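Local atomic coordinates of OBG-type G domain-containing protein (Pyrococcus horikoshii, PDB entry 2E87), a protein that binds GDP in the crystal and probably acts as a GTP-binding protein of the Obg type, its physiological role being unknown. Residues E46-R49 with V50-S54; S54-V57 with R58-R62; I105-L108 with E109-V113; I253-S257 with E258-F262. One frame throughout, in Å; residues are numbered along the deposited sequence.

Contact 1 (E46-R49 with V50-S54); sequences EELR and VRTVS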
loop_
_atom_site.group_PDB
_atom_site.type_symbol
_atom_site.label_atom_id
_atom_site.label_comp_id
_atom_site.label_asym_id
_atom_site.label_seq_id
_atom_site.Cartn_x
_atom_site.Cartn_y
_atom_site.Cartn_z
ATOM N N GLU A 46 -0.637 -16.294 42.424
ATOM C CA GLU A 46 -1.703 -16.452 41.457
ATOM C C GLU A 46 -2.055 -15.095 40.861
ATOM O O GLU A 46 -2.323 -14.989 39.668
ATOM C CB GLU A 46 -2.902 -17.101 42.134
ATOM C CG GLU A 46 -2.579 -18.487 42.673
ATOM C CD GLU A 46 -2.351 -19.514 41.574
ATOM O OE1 GLU A 46 -1.863 -19.145 40.494
ATOM O OE2 GLU A 46 -2.640 -20.706 41.796
ATOM N N GLU A 47 -2.035 -14.059 41.695
ATOM C CA GLU A 47 -2.303 -12.701 41.227
ATOM C C GLU A 47 -1.204 -12.288 40.255
ATOM O O GLU A 47 -1.476 -11.672 39.220
ATOM C CB GLU A 47 -2.317 -11.712 42.391
ATOM C CG GLU A 47 -3.606 -11.685 43.159
ATOM C CD GLU A 47 -3.511 -10.850 44.422
ATOM O OE1 GLU A 47 -3.066 -9.677 44.346
ATOM O OE2 GLU A 47 -3.891 -11.372 45.486
ATOM N N LEU A 48 0.039 -12.626 40.592
ATOM C CA LEU A 48 1.160 -12.278 39.738
ATOM C C LEU A 48 1.001 -12.980 38.401
ATOM O O LEU A 48 1.232 -12.385 37.359
ATOM C CB LEU A 48 2.490 -12.682 40.383
ATOM C CG LEU A 48 3.734 -12.478 39.509
ATOM C CD1 LEU A 48 3.927 -11.000 39.154
ATOM C CD2 LEU A 48 4.940 -12.998 40.246
ATOM N N ARG A 49 0.606 -14.250 38.430
ATOM C CA ARG A 49 0.427 -14.996 37.196
ATOM C C ARG A 49 -0.642 -14.342 36.334
ATOM O O ARG A 49 -0.438 -14.138 35.133
ATOM C CB ARG A 49 0.013 -16.435 37.475
ATOM C CG ARG A 49 1.092 -17.317 38.041
ATOM C CD ARG A 49 0.664 -18.780 37.935
ATOM N NE ARG A 49 1.707 -19.702 38.375
ATOM C CZ ARG A 49 1.997 -19.948 39.645
ATOM N NH1 ARG A 49 1.312 -19.348 40.606
ATOM N NH2 ARG A 49 2.988 -20.774 39.954
ATOM N N VAL A 50 -1.780 -14.011 36.939
ATOM C CA VAL A 50 -2.861 -13.390 36.185
ATOM C C VAL A 50 -2.418 -12.091 35.518
ATOM O O VAL A 50 -2.792 -11.814 34.382
ATOM C CB VAL A 50 -4.079 -13.124 37.084
ATOM C CG1 VAL A 50 -5.054 -12.201 36.382
ATOM C CG2 VAL A 50 -4.755 -14.433 37.416
ATOM N N ARG A 51 -1.599 -11.306 36.208
ATOM C CA ARG A 51 -1.128 -10.046 35.649
ATOM C C ARG A 51 -0.089 -10.235 34.562
ATOM O O ARG A 51 -0.070 -9.491 33.586
ATOM C CB ARG A 51 -0.530 -9.145 36.735
ATOM C CG ARG A 51 -1.497 -8.717 37.806
ATOM C CD ARG A 51 -1.088 -7.365 38.358
ATOM N NE ARG A 51 -1.811 -7.031 39.580
ATOM C CZ ARG A 51 -1.507 -7.517 40.781
ATOM N NH1 ARG A 51 -0.485 -8.359 40.920
ATOM N NH2 ARG A 51 -2.224 -7.160 41.841
ATOM N N THR A 52 0.791 -11.216 34.742
ATOM C CA THR A 52 1.837 -11.467 33.768
ATOM C C THR A 52 1.231 -11.988 32.461
ATOM O O THR A 52 1.628 -11.568 31.376
ATOM C CB THR A 52 2.883 -12.471 34.323
ATOM O OG1 THR A 52 3.332 -12.027 35.608
ATOM C CG2 THR A 52 4.096 -12.560 33.393
ATOM N N VAL A 53 0.266 -12.897 32.553
ATOM C CA VAL A 53 -0.360 -13.408 31.338
ATOM C C VAL A 53 -1.047 -12.257 30.647
ATOM O O VAL A 53 -0.922 -12.083 29.447
ATOM C CB VAL A 53 -1.416 -14.484 31.623
ATOM C CG1 VAL A 53 -2.251 -14.762 30.348
ATOM C CG2 VAL A 53 -0.729 -15.751 32.093
ATOM N N SER A 54 -1.765 -11.461 31.417
ATOM C CA SER A 54 -2.475 -10.328 30.846
ATOM C C SER A 54 -1.545 -9.349 30.138
ATOM O O SER A 54 -1.832 -8.910 29.025
ATOM C CB SER A 54 -3.262 -9.595 31.928
ATOM O OG SER A 54 -4.023 -8.548 31.360
#
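Thr52 and Leu48 meet one turn apart on helix 38-67, part of the N-terminal helical bundle of the NOG1 family. The hydroxyl OG1 of Thr52 donates to Leu48 O at 2.8 Å. With chi1 at -52°, OG1 lies beside its own backbone N and folds back over the preceding turn, while CG2 is anti to that N. The donor stands above the carbonyl plane, 41° out of it. Thr52 N also donates to Leu48 O, at 2.9 Å, so this oxygen carries two bonds. Leu48 brings CD1 within 3.7 Å of Thr52 OG1, its side chain running across that of Thr52 at a slant.

Another face of the helix carries charge. Glu47 and Arg51 run side by side and point the same way, Glu47 extended beyond CG and Arg51 extended from CG to NE. Their salt bridge is long, and the carboxylate and guanidinium planes stand 71° apart. Val50 and Val53 face neighbouring helices: Val50 packs on Val113, and Val53 on Phe22 and Tyr133. In both valines CG2 sits beside the backbone N and rests on a carbonyl oxygen, with Val50 CG2 3.4 Å from Glu46 O and Val53 CG2 3.5 Å from Arg49 O.

Contact 2 (S54-V57 with R58-R62); sequences SNVV and RDNLR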
loop_
_atom_site.group_PDB
_atom_site.type_symbol
_atom_site.label_atom_id
_atom_site.label_comp_id
_atom_site.label_asym_id
_atom_site.label_seq_id
_atom_site.Cartn_x
_atom_site.Cartn_y
_atom_site.Cartn_z
ATOM N N SER A 54 -1.765 -11.461 31.417
ATOM C CA SER A 54 -2.475 -10.328 30.846
ATOM C C SER A 54 -1.545 -9.349 30.138
ATOM O O SER A 54 -1.832 -8.910 29.025
ATOM C CB SER A 54 -3.262 -9.595 31.928
ATOM O OG SER A 54 -4.023 -8.548 31.360
ATOM N N ASN A 55 -0.421 -9.027 30.770
ATOM C CA ASN A 55 0.518 -8.084 30.181
ATOM C C ASN A 55 1.271 -8.576 28.978
ATOM O O ASN A 55 1.487 -7.826 28.031
ATOM C CB ASN A 55 1.525 -7.600 31.216
ATOM C CG ASN A 55 1.032 -6.399 31.954
ATOM O OD1 ASN A 55 0.196 -6.513 32.848
ATOM N ND2 ASN A 55 1.522 -5.217 31.565
ATOM N N VAL A 56 1.686 -9.831 29.014
ATOM C CA VAL A 56 2.427 -10.375 27.900
ATOM C C VAL A 56 1.546 -10.450 26.663
ATOM O O VAL A 56 1.972 -10.088 25.577
ATOM C CB VAL A 56 2.994 -11.758 28.264
ATOM C CG1 VAL A 56 3.521 -12.463 27.030
ATOM C CG2 VAL A 56 4.110 -11.572 29.268
ATOM N N VAL A 57 0.309 -10.900 26.834
ATOM C CA VAL A 57 -0.600 -10.996 25.700
ATOM C C VAL A 57 -0.932 -9.612 25.155
ATOM O O VAL A 57 -0.840 -9.370 23.953
ATOM C CB VAL A 57 -1.914 -11.699 26.086
ATOM C CG1 VAL A 57 -2.931 -11.526 24.976
ATOM C CG2 VAL A 57 -1.657 -13.166 26.356
ATOM N N ARG A 58 -1.313 -8.700 26.043
ATOM C CA ARG A 58 -1.686 -7.368 25.614
ATOM C C ARG A 58 -0.526 -6.613 24.993
ATOM O O ARG A 58 -0.717 -5.863 24.048
ATOM C CB ARG A 58 -2.301 -6.600 26.781
ATOM C CG ARG A 58 -3.731 -7.055 27.097
ATOM C CD ARG A 58 -4.108 -6.791 28.550
ATOM N NE ARG A 58 -3.873 -5.404 28.896
ATOM C CZ ARG A 58 -3.053 -5.001 29.854
ATOM N NH1 ARG A 58 -2.385 -5.881 30.582
ATOM N NH2 ARG A 58 -2.891 -3.705 30.064
ATOM N N ASP A 59 0.684 -6.837 25.488
ATOM C CA ASP A 59 1.827 -6.148 24.924
ATOM C C ASP A 59 2.113 -6.610 23.506
ATOM O O ASP A 59 2.328 -5.778 22.627
ATOM C CB ASP A 59 3.064 -6.340 25.796
ATOM C CG ASP A 59 2.972 -5.578 27.109
ATOM O OD1 ASP A 59 2.046 -4.741 27.269
ATOM O OD2 ASP A 59 3.835 -5.817 27.981
ATOM N N ASN A 60 2.106 -7.921 23.268
ATOM C CA ASN A 60 2.374 -8.410 21.919
ATOM C C ASN A 60 1.265 -7.973 20.954
ATOM O O ASN A 60 1.547 -7.436 19.878
ATOM C CB ASN A 60 2.551 -9.936 21.907
ATOM C CG ASN A 60 3.918 -10.381 22.475
ATOM O OD1 ASN A 60 4.905 -10.496 21.747
ATOM N ND2 ASN A 60 3.969 -10.614 23.786
ATOM N N LEU A 61 0.005 -8.156 21.342
ATOM C CA LEU A 61 -1.075 -7.752 20.454
ATOM C C LEU A 61 -1.049 -6.252 20.160
ATOM O O LEU A 61 -1.168 -5.843 19.006
ATOM C CB LEU A 61 -2.429 -8.140 21.041
ATOM C CG LEU A 61 -2.693 -9.644 21.148
ATOM C CD1 LEU A 61 -3.981 -9.824 21.905
ATOM C CD2 LEU A 61 -2.766 -10.309 19.753
ATOM N N ARG A 62 -0.885 -5.439 21.200
ATOM C CA ARG A 62 -0.868 -3.994 21.046
ATOM C C ARG A 62 0.229 -3.519 20.104
ATOM O O ARG A 62 0.085 -2.478 19.457
ATOM C CB ARG A 62 -0.702 -3.325 22.406
ATOM C CG ARG A 62 -0.904 -1.827 22.382
ATOM C CD ARG A 62 -0.803 -1.251 23.782
ATOM N NE ARG A 62 -2.061 -1.369 24.525
ATOM C CZ ARG A 62 -2.215 -2.075 25.642
ATOM N NH1 ARG A 62 -1.181 -2.741 26.151
ATOM N NH2 ARG A 62 -3.398 -2.097 26.258
#
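Arg58 folds back over Ser54, one turn earlier on helix 38-67. Its chain bends at chi3 (53°), which brings CD to 3.1 Å from Ser54 O and turns the guanidinium toward the serine. NH1 then makes two weak hydrogen bonds, to Ser54 OG at 3.2 Å and to Ser54 O at 3.5 Å. The same carbonyl oxygen takes the regular helical bond from Arg58 N. The stronger polar partner of Ser54 OG is Glu109 on helix 88-117, and Arg58 NH1 also makes a long, weak ion pair with that carboxylate. An alanine in place of Arg58 would remove this arm and would probably cost Ser54 its two weak bonds from NH1, leaving Glu109 to rely more on Arg106.

Val57 faces the bundle interior, near Leu17, Ala21 and Leu140. Its CG1 lies 3.7 Å from Leu61 CD1, the two side chains running alongside each other. Asn60 adds a second donor to the turn: its ND2 bonds Val56 O at 2.7 Å, nearly straight at 166°. The oxygen lies in the Asn60 amide plane. Asn60 N reaches Val56 O from the opposite face of the carbonyl plane. Asn60 thus ties back to its own helix, whereas Arg58 NH1 also reaches, weakly, toward helix 88-117.

Contact 3 (I105-L108 with E109-V113); sequences IREL and EERYV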
loop_
_atom_site.group_PDB
_atom_site.type_symbol
_atom_site.label_atom_id
_atom_site.label_comp_id
_atom_site.label_asym_id
_atom_site.label_seq_id
_atom_site.Cartn_x
_atom_site.Cartn_y
_atom_site.Cartn_z
ATOM N N ILE A 105 -9.322 -8.947 27.627
ATOM C CA ILE A 105 -8.288 -9.506 28.490
ATOM C C ILE A 105 -7.962 -8.581 29.653
ATOM O O ILE A 105 -7.705 -9.039 30.768
ATOM C CB ILE A 105 -7.025 -9.828 27.675
ATOM C CG1 ILE A 105 -7.289 -11.093 26.853
ATOM C CG2 ILE A 105 -5.824 -10.003 28.582
ATOM C CD1 ILE A 105 -6.233 -11.379 25.833
ATOM N N ARG A 106 -7.981 -7.281 29.386
ATOM C CA ARG A 106 -7.723 -6.288 30.415
ATOM C C ARG A 106 -8.855 -6.370 31.438
ATOM O O ARG A 106 -8.637 -6.348 32.650
ATOM C CB ARG A 106 -7.687 -4.890 29.795
ATOM C CG ARG A 106 -7.588 -3.790 30.823
ATOM C CD ARG A 106 -6.308 -3.924 31.630
ATOM N NE ARG A 106 -6.487 -3.489 33.012
ATOM C CZ ARG A 106 -5.499 -3.377 33.893
ATOM N NH1 ARG A 106 -4.252 -3.663 33.534
ATOM N NH2 ARG A 106 -5.760 -2.990 35.135
ATOM N N GLU A 107 -10.071 -6.477 30.929
ATOM C CA GLU A 107 -11.250 -6.569 31.771
ATOM C C GLU A 107 -11.214 -7.867 32.582
ATOM O O GLU A 107 -11.519 -7.881 33.773
ATOM C CB GLU A 107 -12.498 -6.525 30.892
ATOM C CG GLU A 107 -13.812 -6.507 31.629
ATOM C CD GLU A 107 -14.985 -6.699 30.681
ATOM O OE1 GLU A 107 -14.955 -6.105 29.575
ATOM O OE2 GLU A 107 -15.934 -7.436 31.039
ATOM N N LEU A 108 -10.840 -8.964 31.938
ATOM C CA LEU A 108 -10.783 -10.231 32.646
ATOM C C LEU A 108 -9.727 -10.163 33.746
ATOM O O LEU A 108 -9.948 -10.647 34.843
ATOM C CB LEU A 108 -10.476 -11.377 31.676
ATOM C CG LEU A 108 -11.626 -11.720 30.726
ATOM C CD1 LEU A 108 -11.167 -12.732 29.669
ATOM C CD2 LEU A 108 -12.789 -12.274 31.539
ATOM N N GLU A 109 -8.588 -9.555 33.446
ATOM C CA GLU A 109 -7.516 -9.425 34.422
ATOM C C GLU A 109 -8.002 -8.715 35.678
ATOM O O GLU A 109 -7.855 -9.218 36.788
ATOM C CB GLU A 109 -6.343 -8.635 33.843
ATOM C CG GLU A 109 -5.344 -8.200 34.904
ATOM C CD GLU A 109 -4.248 -7.301 34.367
ATOM O OE1 GLU A 109 -4.415 -6.718 33.280
ATOM O OE2 GLU A 109 -3.217 -7.161 35.043
ATOM N N GLU A 110 -8.577 -7.533 35.492
ATOM C CA GLU A 110 -9.083 -6.760 36.603
ATOM C C GLU A 110 -10.134 -7.571 37.351
ATOM O O GLU A 110 -10.155 -7.594 38.578
ATOM C CB GLU A 110 -9.662 -5.446 36.086
ATOM C CG GLU A 110 -10.417 -4.651 37.126
ATOM C CD GLU A 110 -10.636 -3.211 36.705
ATOM O OE1 GLU A 110 -9.660 -2.423 36.729
ATOM O OE2 GLU A 110 -11.781 -2.872 36.342
ATOM N N ARG A 111 -10.996 -8.254 36.611
ATOM C CA ARG A 111 -12.032 -9.069 37.233
ATOM C C ARG A 111 -11.458 -10.204 38.098
ATOM O O ARG A 111 -11.864 -10.372 39.247
ATOM C CB ARG A 111 -12.963 -9.653 36.162
ATOM C CG ARG A 111 -13.661 -10.972 36.562
ATOM C CD ARG A 111 -15.150 -10.805 36.841
ATOM N NE ARG A 111 -15.859 -10.217 35.710
ATOM C CZ ARG A 111 -16.002 -10.807 34.528
ATOM N NH1 ARG A 111 -15.491 -12.015 34.317
ATOM N NH2 ARG A 111 -16.647 -10.185 33.552
ATOM N N TYR A 112 -10.514 -10.974 37.558
ATOM C CA TYR A 112 -9.938 -12.092 38.297
ATOM C C TYR A 112 -8.971 -11.712 39.416
ATOM O O TYR A 112 -8.921 -12.392 40.432
ATOM C CB TYR A 112 -9.293 -13.074 37.322
ATOM C CG TYR A 112 -10.326 -13.972 36.697
ATOM C CD1 TYR A 112 -10.727 -15.138 37.335
ATOM C CD2 TYR A 112 -10.991 -13.596 35.531
ATOM C CE1 TYR A 112 -11.758 -15.904 36.844
ATOM C CE2 TYR A 112 -12.037 -14.351 35.036
ATOM C CZ TYR A 112 -12.418 -15.505 35.697
ATOM O OH TYR A 112 -13.476 -16.245 35.233
ATOM N N VAL A 113 -8.203 -10.642 39.238
ATOM C CA VAL A 113 -7.304 -10.214 40.299
ATOM C C VAL A 113 -8.152 -9.882 41.535
ATOM O O VAL A 113 -7.810 -10.278 42.645
ATOM C CB VAL A 113 -6.474 -8.963 39.900
ATOM C CG1 VAL A 113 -5.869 -8.315 41.146
ATOM C CG2 VAL A 113 -5.350 -9.360 38.955
#
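Glu109 OE1 is the polar atom that several groups approach. Within helix 88-117 its neighbour is Arg106, whose NH1 lies 3.1 Å away. The oxygen sits over one face of the guanidinium, so the attraction is between charges and no N-H points at it. The two side chains slant across each other, with their flat groups 56° apart. Glu109 is extended beyond CG, whereas Arg106 is bent at chi2 (61°) and again at chi3, which swings its head back toward the glutamate. The same oxygen is shared with Ser54 and, weakly, Arg58 of helix 38-67. Two arginines round a buried carboxylate would be expected to stabilise its negative charge. A glutamine here would remove that charge and would probably leave Arg106 and Arg58 without their shared anion.

These residues lie where two helices of the N-terminal helical bundle pack together. Leu108 and Tyr112 turn instead to helix 122-142, where Leu108 touches Phe132 and Tyr112 OH is hydrogen-bonded with Arg135 NE. They lie alongside each other, with Leu108 CD2 4.1 Å from Tyr112 CE2. The Tyr112 ring turns its edge to Leu108 O, its CD2 3.2 Å from that oxygen. Leu108 O also accepts from Tyr112 N at 2.8 Å. Farther round the helix, Glu107 and Arg111 run side by side, and their salt bridge is long: Glu107 OE2 to Arg111 NH2 measures 3.8 Å.

Contact 4 (I253-S257 with E258-F262); sequences IFDPS and EHCGF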
loop_
_atom_site.group_PDB
_atom_site.type_symbol
_atom_site.label_atom_id
_atom_site.label_comp_id
_atom_site.label_asym_id
_atom_site.label_seq_id
_atom_site.Cartn_x
_atom_site.Cartn_y
_atom_site.Cartn_z
ATOM N N ILE A 253 0.698 7.225 -26.096
ATOM C CA ILE A 253 1.456 7.052 -27.319
ATOM C C ILE A 253 0.739 6.209 -28.372
ATOM O O ILE A 253 0.286 5.099 -28.087
ATOM C CB ILE A 253 2.809 6.364 -27.059
ATOM C CG1 ILE A 253 3.607 7.118 -25.990
ATOM C CG2 ILE A 253 3.590 6.290 -28.361
ATOM C CD1 ILE A 253 4.944 6.468 -25.648
ATOM N N PHE A 254 0.646 6.761 -29.581
ATOM C CA PHE A 254 0.068 6.082 -30.744
ATOM C C PHE A 254 1.259 5.692 -31.628
ATOM O O PHE A 254 2.276 6.383 -31.628
ATOM C CB PHE A 254 -0.802 7.020 -31.588
ATOM C CG PHE A 254 -2.171 7.273 -31.034
ATOM C CD1 PHE A 254 -2.445 8.446 -30.338
ATOM C CD2 PHE A 254 -3.199 6.358 -31.246
ATOM C CE1 PHE A 254 -3.725 8.705 -29.866
ATOM C CE2 PHE A 254 -4.477 6.604 -30.783
ATOM C CZ PHE A 254 -4.745 7.779 -30.091
ATOM N N ASP A 255 1.127 4.597 -32.375
ATOM C CA ASP A 255 2.166 4.152 -33.307
ATOM C C ASP A 255 1.510 4.081 -34.687
ATOM O O ASP A 255 0.981 3.046 -35.084
ATOM C CB ASP A 255 2.716 2.771 -32.919
ATOM C CG ASP A 255 3.639 2.186 -33.995
ATOM O OD1 ASP A 255 4.020 2.937 -34.923
ATOM O OD2 ASP A 255 3.987 0.982 -33.918
ATOM N N PRO A 256 1.539 5.186 -35.435
ATOM C CA PRO A 256 0.932 5.243 -36.773
ATOM C C PRO A 256 1.457 4.227 -37.785
ATOM O O PRO A 256 0.793 3.939 -38.769
ATOM C CB PRO A 256 1.204 6.679 -37.218
ATOM C CG PRO A 256 1.326 7.424 -35.940
ATOM C CD PRO A 256 2.123 6.487 -35.078
ATOM N N SER A 257 2.648 3.694 -37.541
ATOM C CA SER A 257 3.261 2.721 -38.438
ATOM C C SER A 257 2.603 1.339 -38.296
ATOM O O SER A 257 2.651 0.508 -39.209
ATOM C CB SER A 257 4.744 2.587 -38.107
ATOM O OG SER A 257 4.930 1.634 -37.063
ATOM N N GLU A 258 2.010 1.108 -37.132
ATOM C CA GLU A 258 1.352 -0.144 -36.803
ATOM C C GLU A 258 2.375 -1.262 -36.655
ATOM O O GLU A 258 2.014 -2.433 -36.578
ATOM C CB GLU A 258 0.274 -0.493 -37.844
ATOM C CG GLU A 258 -0.857 0.545 -37.899
ATOM C CD GLU A 258 -1.936 0.248 -38.943
ATOM O OE1 GLU A 258 -1.788 -0.713 -39.710
ATOM O OE2 GLU A 258 -2.938 0.988 -38.996
ATOM N N HIS A 259 3.657 -0.909 -36.589
ATOM C CA HIS A 259 4.684 -1.938 -36.422
ATOM C C HIS A 259 4.551 -2.572 -35.046
ATOM O O HIS A 259 5.037 -3.676 -34.814
ATOM C CB HIS A 259 6.081 -1.355 -36.609
ATOM C CG HIS A 259 6.338 -0.863 -38.000
ATOM N ND1 HIS A 259 7.422 -0.076 -38.325
ATOM C CD2 HIS A 259 5.635 -1.025 -39.146
ATOM C CE1 HIS A 259 7.372 0.228 -39.609
ATOM N NE2 HIS A 259 6.297 -0.334 -40.130
ATOM N N CYS A 260 3.890 -1.870 -34.130
ATOM C CA CYS A 260 3.655 -2.408 -32.793
ATOM C C CYS A 260 2.791 -3.679 -32.892
ATOM O O CYS A 260 2.777 -4.505 -31.977
ATOM C CB CYS A 260 2.941 -1.372 -31.933
ATOM S SG CYS A 260 1.384 -0.794 -32.668
ATOM N N GLY A 261 2.073 -3.818 -34.010
ATOM C CA GLY A 261 1.225 -4.976 -34.223
ATOM C C GLY A 261 -0.238 -4.714 -33.894
ATOM O O GLY A 261 -0.977 -5.625 -33.547
ATOM N N PHE A 262 -0.660 -3.463 -33.997
ATOM C CA PHE A 262 -2.030 -3.101 -33.710
ATOM C C PHE A 262 -2.432 -2.025 -34.671
ATOM O O PHE A 262 -1.777 -0.986 -34.739
ATOM C CB PHE A 262 -2.187 -2.568 -32.275
ATOM C CG PHE A 262 -1.869 -3.582 -31.218
ATOM C CD1 PHE A 262 -0.564 -3.777 -30.802
ATOM C CD2 PHE A 262 -2.866 -4.395 -30.699
ATOM C CE1 PHE A 262 -0.254 -4.776 -29.887
ATOM C CE2 PHE A 262 -2.573 -5.401 -29.786
ATOM C CZ PHE A 262 -1.262 -5.597 -29.379
#
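Asp255 holds CG anti to its backbone N (chi1 171°), which sends the carboxylate toward Ser257 and the backbone of Cys260. Ser257 places OG between its own N and carbonyl carbon (chi1 86°), where it can meet both the aspartate and the next turn. Asp255 OD1 takes two bonds. Ser257 OG donates to it at 2.7 Å, on the syn side and close to the carboxylate plane. Ser257 N donates to it from above that plane, which makes an Asx turn. The other oxygen, Asp255 OD2, accepts from Cys260 N at 2.9 Å, nearly along its C-O axis, and forms a salt bridge with Lys289.

Ser257 OG also receives His259 N at 2.9 Å. The imidazole lies flat beneath the serine: Ser257 CB stands 3.7 Å from the His259 ring centroid, only 3° off the normal, a CH-pi contact. Glu258 N bonds Asp255 O at 3.0 Å and closes the first of two successive type I turns, Asp255 to Glu258 and Glu258 to Gly261. Cys260 packs on Val178, and its carbonyl oxygen accepts from Asn177; both partners bind GDP. This is the loop after strand 249-254 of the Obg-type G domain, lying next to the nucleotide site.

Contacts 1, 2 and 3 form one cluster in the N-terminal helical bundle. Contacts 1 and 2 are consecutive on helix 38-67, share Ser54 and have centres 12 Å apart. Contact 3 lies on helix 88-117, its centre 10 Å from that of contact 1 and 13 Å from that of contact 2. Ser54 OG, 2.7 Å from Glu109 OE1, joins all three. Apolar packing adds to this: Val57 CG1 comes within 3.4 Å of Ile105 CD1. Contact 4 belongs to the G domain, its centre 60 to 72 Å from the others. It alone borders the nucleotide, with the His259 side chain about 6 Å from bound GDP.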